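Local coordinates for beta-L-arabinobiosidase (PDB 5MQR), which probably hydrolyses beta-L-arabinofuranosidic linkages in plant pectin as one of the glycosidases of a gut bacterium, at residues G1063-D1071 / K1081-G1089. Sequence-based numbering, arbitrary orientation.
Sequences GHNLTILWD and KGLRIFVNG
N1088 continues the pairing with N1065 one residue past the end of strand 1082-1087. Its backbone N donates to N1065 O, while its OD1 stands in for a backbone carbonyl and receives N1065 N at 2.8 Å, nearly straight at 165°. Asparagine tolerates the left-handed backbone here better than most non-glycine residues, and its short amide, swung towards the partner strand (chi1 -58°), offers acceptor and donor: ND2 gives to a water that donates to G1063 O. A second water donates to N1065 O and T1067 OG1 and accepts from G1089 N; T1067 OG1 also bonds D1057. In this antiparallel hairpin of the family 65 C-terminal domain, T1067 with F1086 and L1069 with R1084 are hydrogen-bonded pairs, each closed by two backbone bonds. In the last such pair, D1071 with G1082, both donors lie above the carbonyl planes. At G1082 (phi 97°) a CB would jam against K1081 O; its absence also leaves room for W1070 CZ3, 3.5 Å from G1082 CA, with L1083 N at the ring edge. W1051 O satisfies W1070 NE1. On the other face, L1069 CD2 packs on F1086 CE1 at 3.8 Å, and extended R1084 gives NH2 to K1081 O and forms a salt bridge through NH1 with E1091.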
loop_
_atom_site.group_PDB
_atom_site.type_symbol
_atom_site.label_atom_id
_atom_site.label_comp_id
_atom_site.label_asym_id
_atom_site.label_seq_id
_atom_site.Cartn_x
_atom_site.Cartn_y
_atom_site.Cartn_z
ATOM N N GLY A 1063 9.421 -18.720 7.911
ATOM C CA GLY A 1063 8.269 -19.319 7.232
ATOM C C GLY A 1063 7.136 -18.389 6.861
ATOM O O GLY A 1063 6.119 -18.849 6.424
ATOM N N HIS A 1064 7.336 -17.079 6.999
ATOM C CA HIS A 1064 6.351 -16.054 6.673
ATOM C C HIS A 1064 6.951 -15.110 5.648
ATOM O O HIS A 1064 8.163 -15.000 5.556
ATOM C CB HIS A 1064 5.991 -15.281 7.933
ATOM C CG HIS A 1064 5.160 -16.072 8.886
ATOM N ND1 HIS A 1064 5.680 -17.096 9.657
ATOM C CD2 HIS A 1064 3.838 -16.014 9.172
ATOM C CE1 HIS A 1064 4.713 -17.626 10.386
ATOM N NE2 HIS A 1064 3.588 -16.985 10.112
ATOM N N ASN A 1065 6.102 -14.456 4.876
ATOM C CA ASN A 1065 6.531 -13.491 3.868
ATOM C C ASN A 1065 6.420 -12.077 4.426
ATOM O O ASN A 1065 5.309 -11.647 4.722
ATOM C CB ASN A 1065 5.676 -13.620 2.610
ATOM C CG ASN A 1065 5.834 -14.981 1.949
ATOM O OD1 ASN A 1065 6.945 -15.400 1.636
ATOM N ND2 ASN A 1065 4.740 -15.675 1.761
ATOM N N LEU A 1066 7.543 -11.363 4.595
ATOM C CA LEU A 1066 7.485 -10.027 5.197
ATOM C C LEU A 1066 7.636 -8.940 4.191
ATOM O O LEU A 1066 8.308 -9.097 3.159
ATOM C CB LEU A 1066 8.529 -9.797 6.312
ATOM C CG LEU A 1066 8.680 -10.778 7.472
ATOM C CD1 LEU A 1066 9.528 -10.180 8.606
ATOM C CD2 LEU A 1066 7.370 -11.241 8.010
ATOM N N THR A 1067 7.018 -7.818 4.530
ATOM C CA THR A 1067 7.172 -6.571 3.794
ATOM C C THR A 1067 7.459 -5.474 4.790
ATOM O O THR A 1067 6.807 -5.393 5.820
ATOM C CB THR A 1067 5.873 -6.199 3.078
ATOM O OG1 THR A 1067 5.400 -7.339 2.378
ATOM C CG2 THR A 1067 6.065 -5.046 2.141
ATOM N N ILE A 1068 8.424 -4.629 4.483
ATOM C CA ILE A 1068 8.697 -3.460 5.305
ATOM C C ILE A 1068 8.667 -2.285 4.359
ATOM O O ILE A 1068 9.371 -2.273 3.364
ATOM C CB ILE A 1068 10.099 -3.524 5.964
ATOM C CG1 ILE A 1068 10.201 -4.733 6.898
ATOM C CG2 ILE A 1068 10.416 -2.215 6.686
ATOM C CD1 ILE A 1068 11.621 -5.149 7.201
ATOM N N LEU A 1069 7.868 -1.293 4.700
ATOM C CA LEU A 1069 7.762 -0.137 3.884
ATOM C C LEU A 1069 7.607 1.153 4.651
ATOM O O LEU A 1069 7.175 1.186 5.811
ATOM C CB LEU A 1069 6.628 -0.306 2.875
ATOM C CG LEU A 1069 5.165 -0.394 3.311
ATOM C CD1 LEU A 1069 4.562 0.984 3.610
ATOM C CD2 LEU A 1069 4.367 -1.102 2.209
ATOM N N TRP A 1070 7.969 2.205 3.946
ATOM C CA TRP A 1070 7.964 3.550 4.444
ATOM C C TRP A 1070 7.314 4.394 3.366
ATOM O O TRP A 1070 7.651 4.274 2.199
ATOM C CB TRP A 1070 9.395 4.032 4.686
ATOM C CG TRP A 1070 9.492 5.505 4.891
ATOM C CD1 TRP A 1070 10.037 6.401 4.035
ATOM C CD2 TRP A 1070 8.978 6.268 6.002
ATOM N NE1 TRP A 1070 9.920 7.679 4.547
ATOM C CE2 TRP A 1070 9.282 7.625 5.755
ATOM C CE3 TRP A 1070 8.313 5.933 7.189
ATOM C CZ2 TRP A 1070 8.944 8.662 6.653
ATOM C CZ3 TRP A 1070 7.973 6.974 8.099
ATOM C CH2 TRP A 1070 8.295 8.317 7.818
ATOM N N ASP A 1071 6.381 5.249 3.770
ATOM C CA ASP A 1071 5.619 6.074 2.819
ATOM C C ASP A 1071 5.243 7.332 3.550
ATOM O O ASP A 1071 4.249 7.391 4.267
ATOM C CB ASP A 1071 4.393 5.312 2.308
ATOM C CG ASP A 1071 3.809 5.893 1.011
ATOM O OD1 ASP A 1071 4.162 7.042 0.608
ATOM O OD2 ASP A 1071 2.963 5.183 0.388
ATOM N N LYS A 1081 0.226 6.383 5.807
ATOM C CA LYS A 1081 1.509 7.028 5.959
ATOM C C LYS A 1081 2.369 6.306 6.995
ATOM O O LYS A 1081 1.869 5.605 7.860
ATOM C CB LYS A 1081 1.324 8.468 6.378
ATOM C CG LYS A 1081 0.571 9.296 5.362
ATOM C CD LYS A 1081 0.622 10.765 5.768
ATOM C CE LYS A 1081 -0.251 11.644 4.900
ATOM N NZ LYS A 1081 -0.015 13.092 5.234
ATOM N N GLY A 1082 3.672 6.490 6.883
ATOM C CA GLY A 1082 4.613 6.015 7.877
ATOM C C GLY A 1082 5.273 4.685 7.555
ATOM O O GLY A 1082 5.315 4.251 6.396
ATOM N N LEU A 1083 5.793 4.066 8.609
ATOM C CA LEU A 1083 6.582 2.864 8.530
ATOM C C LEU A 1083 5.684 1.687 8.857
ATOM O O LEU A 1083 5.090 1.669 9.909
ATOM C CB LEU A 1083 7.729 2.937 9.559
ATOM C CG LEU A 1083 8.634 1.712 9.688
ATOM C CD1 LEU A 1083 9.363 1.426 8.376
ATOM C CD2 LEU A 1083 9.613 1.910 10.847
ATOM N N ARG A 1084 5.618 0.688 7.984
ATOM C CA ARG A 1084 4.712 -0.440 8.201
ATOM C C ARG A 1084 5.376 -1.756 7.909
ATOM O O ARG A 1084 6.208 -1.855 7.018
ATOM C CB ARG A 1084 3.481 -0.316 7.315
ATOM C CG ARG A 1084 2.501 0.684 7.853
ATOM C CD ARG A 1084 1.330 0.956 6.907
ATOM N NE ARG A 1084 0.827 2.298 7.194
ATOM C CZ ARG A 1084 -0.172 2.582 8.012
ATOM N NH1 ARG A 1084 -0.868 1.617 8.581
ATOM N NH2 ARG A 1084 -0.498 3.845 8.231
ATOM N N ILE A 1085 4.976 -2.757 8.669
ATOM C CA ILE A 1085 5.418 -4.130 8.499
ATOM C C ILE A 1085 4.198 -4.956 8.133
ATOM O O ILE A 1085 3.165 -4.839 8.797
ATOM C CB ILE A 1085 5.976 -4.705 9.799
ATOM C CG1 ILE A 1085 7.219 -3.913 10.206
ATOM C CG2 ILE A 1085 6.298 -6.203 9.646
ATOM C CD1 ILE A 1085 7.688 -4.206 11.616
ATOM N N PHE A 1086 4.331 -5.793 7.102
ATOM C CA PHE A 1086 3.286 -6.732 6.745
ATOM C C PHE A 1086 3.819 -8.155 6.880
ATOM O O PHE A 1086 4.974 -8.427 6.579
ATOM C CB PHE A 1086 2.751 -6.484 5.327
ATOM C CG PHE A 1086 2.075 -5.143 5.145
ATOM C CD1 PHE A 1086 2.823 -3.974 5.034
ATOM C CD2 PHE A 1086 0.676 -5.048 5.042
ATOM C CE1 PHE A 1086 2.207 -2.731 4.865
ATOM C CE2 PHE A 1086 0.048 -3.806 4.883
ATOM C CZ PHE A 1086 0.820 -2.642 4.781
ATOM N N VAL A 1087 2.939 -9.041 7.336
ATOM C CA VAL A 1087 3.156 -10.480 7.369
ATOM C C VAL A 1087 2.108 -11.116 6.449
ATOM O O VAL A 1087 0.909 -10.965 6.693
ATOM C CB VAL A 1087 2.992 -11.011 8.803
ATOM C CG1 VAL A 1087 3.145 -12.534 8.864
ATOM C CG2 VAL A 1087 3.979 -10.305 9.714
ATOM N N ASN A 1088 2.554 -11.817 5.409
ATOM C CA ASN A 1088 1.674 -12.396 4.383
ATOM C C ASN A 1088 0.606 -11.415 3.931
ATOM O O ASN A 1088 -0.573 -11.750 3.823
ATOM C CB ASN A 1088 1.064 -13.698 4.887
ATOM C CG ASN A 1088 2.131 -14.718 5.264
ATOM O OD1 ASN A 1088 3.288 -14.616 4.861
ATOM N ND2 ASN A 1088 1.752 -15.689 6.060
ATOM N N GLY A 1089 1.051 -10.187 3.683
ATOM C CA GLY A 1089 0.195 -9.113 3.215
ATOM C C GLY A 1089 -0.785 -8.508 4.189
ATOM O O GLY A 1089 -1.607 -7.702 3.778
HETATM O O HOH W 1 3.254 -18.271 6.459
HETATM O O HOH W 2 3.942 -9.449 3.578
#